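Sporozoite surface protein 2 (Plasmodium vivax, PDB 4HQO) probably serves as the adhesive receptor for gliding motility on the sporozoite surface, through a metal-binding von Willebrand factor A domain and a thrombospondin type 1 domain. Local coordinates at residues Y33-I37 with T38-P42; A108-E111 with V112-H115. The protein carries 4 engineered substitutions. All coordinates share one frame; numbering follows the deposited sequence.

Contact 1: Y33-I37 with T38-P42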
ATOM      1  N   TYR A  33     -26.033  15.971   9.249  1.00 41.67           N
ATOM      2  CA  TYR A  33     -25.411  16.186  10.540  1.00 38.25           C
ATOM      3  C   TYR A  33     -25.746  15.102  11.576  1.00 31.67           C
ATOM      4  O   TYR A  33     -24.836  14.571  12.205  1.00 39.92           O
ATOM      5  CB  TYR A  33     -25.747  17.580  11.090  1.00 42.85           C
ATOM      6  CG  TYR A  33     -25.141  17.831  12.455  1.00 41.12           C
ATOM      7  CD1 TYR A  33     -23.790  18.108  12.585  1.00 37.98           C
ATOM      8  CD2 TYR A  33     -25.918  17.774  13.609  1.00 39.95           C
ATOM      9  CE1 TYR A  33     -23.221  18.335  13.816  1.00 37.73           C
ATOM     10  CE2 TYR A  33     -25.357  17.999  14.860  1.00 44.00           C
ATOM     11  CZ  TYR A  33     -24.007  18.275  14.951  1.00 40.48           C
ATOM     12  OH  TYR A  33     -23.422  18.500  16.165  1.00 45.39           O
ATOM     13  N   PRO A  34     -27.041  14.776  11.765  1.00 38.45           N
ATOM     14  CA  PRO A  34     -27.308  13.769  12.795  1.00 40.26           C
ATOM     15  C   PRO A  34     -26.600  12.449  12.511  1.00 38.85           C
ATOM     16  O   PRO A  34     -26.098  11.828  13.444  1.00 40.35           O
ATOM     17  CB  PRO A  34     -28.829  13.596  12.735  1.00 45.20           C
ATOM     18  CG  PRO A  34     -29.335  14.872  12.173  1.00 38.43           C
ATOM     19  CD  PRO A  34     -28.296  15.299  11.183  1.00 38.36           C
ATOM     20  N   ASN A  35     -26.529  12.049  11.245  1.00 32.50           N
ATOM     21  CA  ASN A  35     -25.839  10.815  10.887  1.00 31.24           C
ATOM     22  C   ASN A  35     -24.327  10.931  11.086  1.00 37.90           C
ATOM     23  O   ASN A  35     -23.677   9.979  11.512  1.00 41.56           O
ATOM     24  CB  ASN A  35     -26.156  10.416   9.440  1.00 31.18           C
ATOM     25  CG  ASN A  35     -25.732   9.003   9.122  1.00 39.41           C
ATOM     26  OD1 ASN A  35     -24.617   8.774   8.656  1.00 37.89           O
ATOM     27  ND2 ASN A  35     -26.615   8.041   9.387  1.00 38.70           N
ATOM     28  N   TRP A  36     -23.778  12.100  10.766  1.00 32.21           N
ATOM     29  CA  TRP A  36     -22.373  12.408  11.026  1.00 33.24           C
ATOM     30  C   TRP A  36     -21.986  12.089  12.490  1.00 31.39           C
ATOM     31  O   TRP A  36     -20.960  11.464  12.759  1.00 32.39           O
ATOM     32  CB  TRP A  36     -22.106  13.891  10.716  1.00 34.18           C
ATOM     33  CG  TRP A  36     -20.655  14.269  10.708  1.00 26.76           C
ATOM     34  CD1 TRP A  36     -19.984  14.993  11.660  1.00 31.48           C
ATOM     35  CD2 TRP A  36     -19.686  13.933   9.707  1.00 29.36           C
ATOM     36  NE1 TRP A  36     -18.657  15.122  11.314  1.00 25.66           N
ATOM     37  CE2 TRP A  36     -18.454  14.485  10.112  1.00 29.95           C
ATOM     38  CE3 TRP A  36     -19.748  13.223   8.494  1.00 26.99           C
ATOM     39  CZ2 TRP A  36     -17.290  14.342   9.362  1.00 32.76           C
ATOM     40  CZ3 TRP A  36     -18.591  13.086   7.749  1.00 27.00           C
ATOM     41  CH2 TRP A  36     -17.380  13.639   8.185  1.00 31.27           C
ATOM     42  N   ILE A  37     -22.838  12.487  13.425  1.00 30.45           N
ATOM     43  CA  ILE A  37     -22.531  12.355  14.840  1.00 32.17           C
ATOM     44  C   ILE A  37     -22.804  10.964  15.402  1.00 41.14           C
ATOM     45  O   ILE A  37     -22.013  10.435  16.194  1.00 37.65           O
ATOM     46  CB  ILE A  37     -23.324  13.400  15.665  1.00 33.60           C
ATOM     47  CG1 ILE A  37     -22.919  14.820  15.250  1.00 37.03           C
ATOM     48  CG2 ILE A  37     -23.122  13.185  17.162  1.00 37.70           C
ATOM     49  CD1 ILE A  37     -21.415  15.096  15.373  1.00 33.34           C
ATOM     50  N   THR A  38     -23.931  10.377  15.012  1.00 34.00           N
ATOM     51  CA  THR A  38     -24.373   9.121  15.621  1.00 41.30           C
ATOM     52  C   THR A  38     -23.872   7.882  14.893  1.00 34.83           C
ATOM     53  O   THR A  38     -23.913   6.783  15.435  1.00 38.79           O
ATOM     54  CB  THR A  38     -25.906   9.032  15.677  1.00 40.77           C
ATOM     55  OG1 THR A  38     -26.415   8.989  14.340  1.00 43.50           O
ATOM     56  CG2 THR A  38     -26.495  10.231  16.425  1.00 40.47           C
ATOM     57  N   LYS A  39     -23.378   8.080  13.682  1.00 32.21           N
ATOM     58  CA  LYS A  39     -23.015   6.971  12.804  1.00 44.56           C
ATOM     59  C   LYS A  39     -21.610   7.098  12.202  1.00 36.64           C
ATOM     60  O   LYS A  39     -20.774   6.200  12.342  1.00 36.79           O
ATOM     61  CB  LYS A  39     -24.070   6.814  11.689  1.00 38.35           C
ATOM     62  CG  LYS A  39     -23.598   6.037  10.471  1.00 57.64           C
ATOM     63  CD  LYS A  39     -23.621   4.541  10.705  1.00 73.71           C
ATOM     64  CE  LYS A  39     -23.347   3.783   9.410  1.00 76.81           C
ATOM     65  NZ  LYS A  39     -23.468   2.315   9.611  1.00 79.31           N
ATOM     66  N   VAL A  40     -21.348   8.203  11.515  1.00 33.88           N
ATOM     67  CA  VAL A  40     -20.076   8.351  10.805  1.00 30.93           C
ATOM     68  C   VAL A  40     -18.860   8.480  11.727  1.00 40.91           C
ATOM     69  O   VAL A  40     -17.858   7.782  11.547  1.00 35.91           O
ATOM     70  CB  VAL A  40     -20.083   9.550   9.860  1.00 30.43           C
ATOM     71  CG1 VAL A  40     -18.756   9.634   9.111  1.00 25.30           C
ATOM     72  CG2 VAL A  40     -21.262   9.443   8.882  1.00 37.50           C
ATOM     73  N   ILE A  41     -18.932   9.393  12.692  1.00 36.45           N
ATOM     74  CA  ILE A  41     -17.844   9.556  13.654  1.00 31.20           C
ATOM     75  C   ILE A  41     -17.566   8.264  14.444  1.00 35.33           C
ATOM     76  O   ILE A  41     -16.415   7.840  14.530  1.00 33.69           O
ATOM     77  CB  ILE A  41     -18.068  10.774  14.596  1.00 41.41           C
ATOM     78  CG1 ILE A  41     -18.038  12.079  13.792  1.00 32.77           C
ATOM     79  CG2 ILE A  41     -17.030  10.800  15.704  1.00 31.77           C
ATOM     80  CD1 ILE A  41     -16.702  12.364  13.122  1.00 24.03           C
ATOM     81  N   PRO A  42     -18.609   7.624  15.014  1.00 31.08           N
ATOM     82  CA  PRO A  42     -18.318   6.340  15.674  1.00 32.22           C
ATOM     83  C   PRO A  42     -17.749   5.280  14.714  1.00 36.62           C
ATOM     84  O   PRO A  42     -16.959   4.455  15.145  1.00 38.55           O
ATOM     85  CB  PRO A  42     -19.688   5.898  16.198  1.00 37.89           C
ATOM     86  CG  PRO A  42     -20.457   7.170  16.361  1.00 36.93           C
ATOM     87  CD  PRO A  42     -20.016   8.025  15.206  1.00 32.16           C
TER
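Trp-36 and Ile-41 meet obliquely, the aliphatic branch lying over one face of the indole. Ile-41 CG1 stands 4.2 Å from the centroid of the Trp-36 five-membered ring and 22° off its normal, which meets the geometry of a CH-pi contact. At the other end of the ring system Val-40 CG1 comes obliquely to Trp-36 CZ3, 3.7 Å away. With CG anti to the backbone N (chi1 -170°), the indole is swung to where both branches meet it. Asn-35 runs alongside Lys-39, its OD1 3.4 Å from Lys-39 CG, and crosses Val-40 at about a right angle. Two bonds spanning five residues, Val-40 N to Asn-35 O and Ile-41 N to Trp-36 O (each 2.9 Å), mark a pi-type turn; Lys-39 N shares Asn-35 O. Pro-42 has no N-H to give and sets its CD 3.3 Å from Ile-37 O, where the helix kinks; wide turn and break together probably account for the 39° between the short axes. Thr-38 OG1 bonds Pro-34 O at 3.0 Å from above the carbonyl plane. Trp-36 NE1 bonds Leu-93 O of helix 83-96, and Lys-39 and Val-40 touch Ile-162 just after strand 156-161. Helix 33-49 itself is the crossover between strands 19-26 and 58-65.

Contact 2: A108-E111 with V112-H115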
ATOM      1  N   ALA A 108     -12.209  12.426  -5.203  1.00 26.67           N
ATOM      2  CA  ALA A 108     -11.540  11.772  -4.073  1.00 24.68           C
ATOM      3  C   ALA A 108     -10.820  10.498  -4.528  1.00 34.83           C
ATOM      4  O   ALA A 108      -9.669  10.249  -4.160  1.00 27.56           O
ATOM      5  CB  ALA A 108     -12.543  11.456  -2.969  1.00 24.79           C
ATOM      6  N   LEU A 109     -11.504   9.702  -5.339  1.00 26.84           N
ATOM      7  CA  LEU A 109     -10.931   8.472  -5.879  1.00 29.94           C
ATOM      8  C   LEU A 109      -9.760   8.782  -6.808  1.00 31.71           C
ATOM      9  O   LEU A 109      -8.786   8.029  -6.877  1.00 28.69           O
ATOM     10  CB  LEU A 109     -12.001   7.669  -6.614  1.00 25.24           C
ATOM     11  CG  LEU A 109     -13.042   6.957  -5.754  1.00 34.08           C
ATOM     12  CD1 LEU A 109     -14.281   6.686  -6.585  1.00 30.38           C
ATOM     13  CD2 LEU A 109     -12.470   5.649  -5.196  1.00 30.81           C
ATOM     14  N   ASP A 110      -9.854   9.902  -7.513  1.00 29.00           N
ATOM     15  CA  ASP A 110      -8.767  10.353  -8.377  1.00 21.95           C
ATOM     16  C   ASP A 110      -7.499  10.701  -7.598  1.00 31.05           C
ATOM     17  O   ASP A 110      -6.395  10.623  -8.136  1.00 34.35           O
ATOM     18  CB  ASP A 110      -9.193  11.559  -9.204  1.00 30.35           C
ATOM     19  CG  ASP A 110      -9.597  11.181 -10.605  1.00 55.90           C
ATOM     20  OD1 ASP A 110      -9.026  10.205 -11.143  1.00 60.25           O
ATOM     21  OD2 ASP A 110     -10.487  11.859 -11.162  1.00 70.44           O
ATOM     22  N   GLU A 111      -7.655  11.116  -6.347  1.00 27.61           N
ATOM     23  CA  GLU A 111      -6.484  11.356  -5.507  1.00 37.15           C
ATOM     24  C   GLU A 111      -5.677  10.067  -5.350  1.00 28.59           C
ATOM     25  O   GLU A 111      -4.443  10.085  -5.385  1.00 36.05           O
ATOM     26  CB  GLU A 111      -6.881  11.919  -4.137  1.00 29.35           C
ATOM     27  CG  GLU A 111      -7.599  13.262  -4.190  1.00 44.84           C
ATOM     28  CD  GLU A 111      -6.701  14.441  -4.557  1.00 51.85           C
ATOM     29  OE1 GLU A 111      -7.161  15.592  -4.409  1.00 70.52           O
ATOM     30  OE2 GLU A 111      -5.547  14.237  -4.984  1.00 54.44           O
ATOM     31  N   VAL A 112      -6.375   8.943  -5.218  1.00 25.94           N
ATOM     32  CA  VAL A 112      -5.690   7.655  -5.131  1.00 24.52           C
ATOM     33  C   VAL A 112      -4.951   7.341  -6.414  1.00 36.12           C
ATOM     34  O   VAL A 112      -3.805   6.887  -6.366  1.00 39.15           O
ATOM     35  CB  VAL A 112      -6.645   6.504  -4.786  1.00 33.46           C
ATOM     36  CG1 VAL A 112      -5.850   5.220  -4.545  1.00 34.33           C
ATOM     37  CG2 VAL A 112      -7.447   6.856  -3.546  1.00 27.98           C
ATOM     38  N   GLN A 113      -5.598   7.598  -7.556  1.00 29.23           N
ATOM     39  CA  GLN A 113      -4.962   7.428  -8.860  1.00 30.51           C
ATOM     40  C   GLN A 113      -3.669   8.207  -8.921  1.00 33.60           C
ATOM     41  O   GLN A 113      -2.648   7.701  -9.379  1.00 33.87           O
ATOM     42  CB  GLN A 113      -5.868   7.955  -9.974  1.00 35.88           C
ATOM     43  CG  GLN A 113      -6.980   7.032 -10.340  1.00 35.96           C
ATOM     44  CD  GLN A 113      -6.541   6.009 -11.355  1.00 48.36           C
ATOM     45  OE1 GLN A 113      -5.703   5.149 -11.072  1.00 45.77           O
ATOM     46  NE2 GLN A 113      -7.099   6.097 -12.553  1.00 42.87           N
ATOM     47  N   LYS A 114      -3.740   9.459  -8.478  1.00 28.35           N
ATOM     48  CA  LYS A 114      -2.592  10.361  -8.489  1.00 38.56           C
ATOM     49  C   LYS A 114      -1.422   9.802  -7.655  1.00 31.86           C
ATOM     50  O   LYS A 114      -0.258   9.970  -8.014  1.00 33.42           O
ATOM     51  CB  LYS A 114      -3.031  11.721  -7.952  1.00 42.71           C
ATOM     52  CG  LYS A 114      -2.221  12.909  -8.413  1.00 62.39           C
ATOM     53  CD  LYS A 114      -2.871  14.199  -7.900  1.00 69.35           C
ATOM     54  CE  LYS A 114      -4.359  14.259  -8.267  1.00 67.85           C
ATOM     55  NZ  LYS A 114      -5.047  15.472  -7.734  1.00 66.16           N
ATOM     56  N   HIS A 115      -1.735   9.141  -6.545  1.00 29.15           N
ATOM     57  CA  HIS A 115      -0.691   8.518  -5.726  1.00 30.85           C
ATOM     58  C   HIS A 115       0.056   7.473  -6.532  1.00 35.77           C
ATOM     59  O   HIS A 115       1.292   7.465  -6.567  1.00 33.90           O
ATOM     60  CB  HIS A 115      -1.286   7.865  -4.476  1.00 27.22           C
ATOM     61  CG  HIS A 115      -1.472   8.809  -3.326  1.00 31.78           C
ATOM     62  ND1 HIS A 115      -2.464   9.767  -3.300  1.00 37.21           N
ATOM     63  CD2 HIS A 115      -0.796   8.932  -2.162  1.00 39.49           C
ATOM     64  CE1 HIS A 115      -2.385  10.441  -2.166  1.00 37.49           C
ATOM     65  NE2 HIS A 115      -1.381   9.957  -1.456  1.00 31.07           N
TER
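The imidazole of His-115 meets Glu-111 O at its edge: the oxygen lies only 2° out of the ring plane, and the ND1-H points to it almost straight (176°) over 2.9 Å. The ring also makes edge-to-face contacts with Tyr-22 and Tyr-61. The Asp-110 carboxylate and the Gln-113 amide lie nearly coplanar, though the closest approach of the two side chains is from Asp-110 OD1 to Gln-113 CG, 3.9 Å apart; Gln-113 OE1 is held by Arg-153. Glu-111 O is gripped twice, because His-115 N also bonds it, at 3.1 Å, and the two donors arrive from opposite faces of the carbonyl plane. The ND1 bond, not the backbone one, fixes the rotation of the imidazole. The Glu-111 side chain, bent at its second torsion (chi2 -72°), lies alongside Lys-114. Their salt bridge, Glu-111 OE2 to Lys-114 NZ at 3.1 Å, is made from above the carboxylate plane. The Glu-111 side chain also comes within about 3 Å of a bound sodium ion, whose site includes Tyr-61 and Glu-71, and this would probably stabilise its negative charge. Leu-109 and Val-112 meet strand 19-26, while Leu-109 and Gln-113 touch helix 140-152: an amphipathic helix laid against the central sheet, as in the Rossmann-like von Willebrand factor A fold.

Overall arrangement
Contact 1 comes first along the chain, at the start of helix 33-49, and contact 2 follows in helix 105-117; the two are in series. Their centres are 25 Å apart and their nearest atoms about 12 Å, so neither touches the other. Both belong to the von Willebrand factor A domain and are linked through its six-stranded sheet: helix 33-49 joins strands 19-26 and 58-65, and helix 105-117 packs on the same two strands. The magnesium ion, bound by Ser-28, Ser-30 and Thr-103, lies about 11 Å from the side chain of Trp-36 and about 12 Å from that of Ala-108, so the N-terminal parts of both helices lie toward the metal-bearing end of the domain.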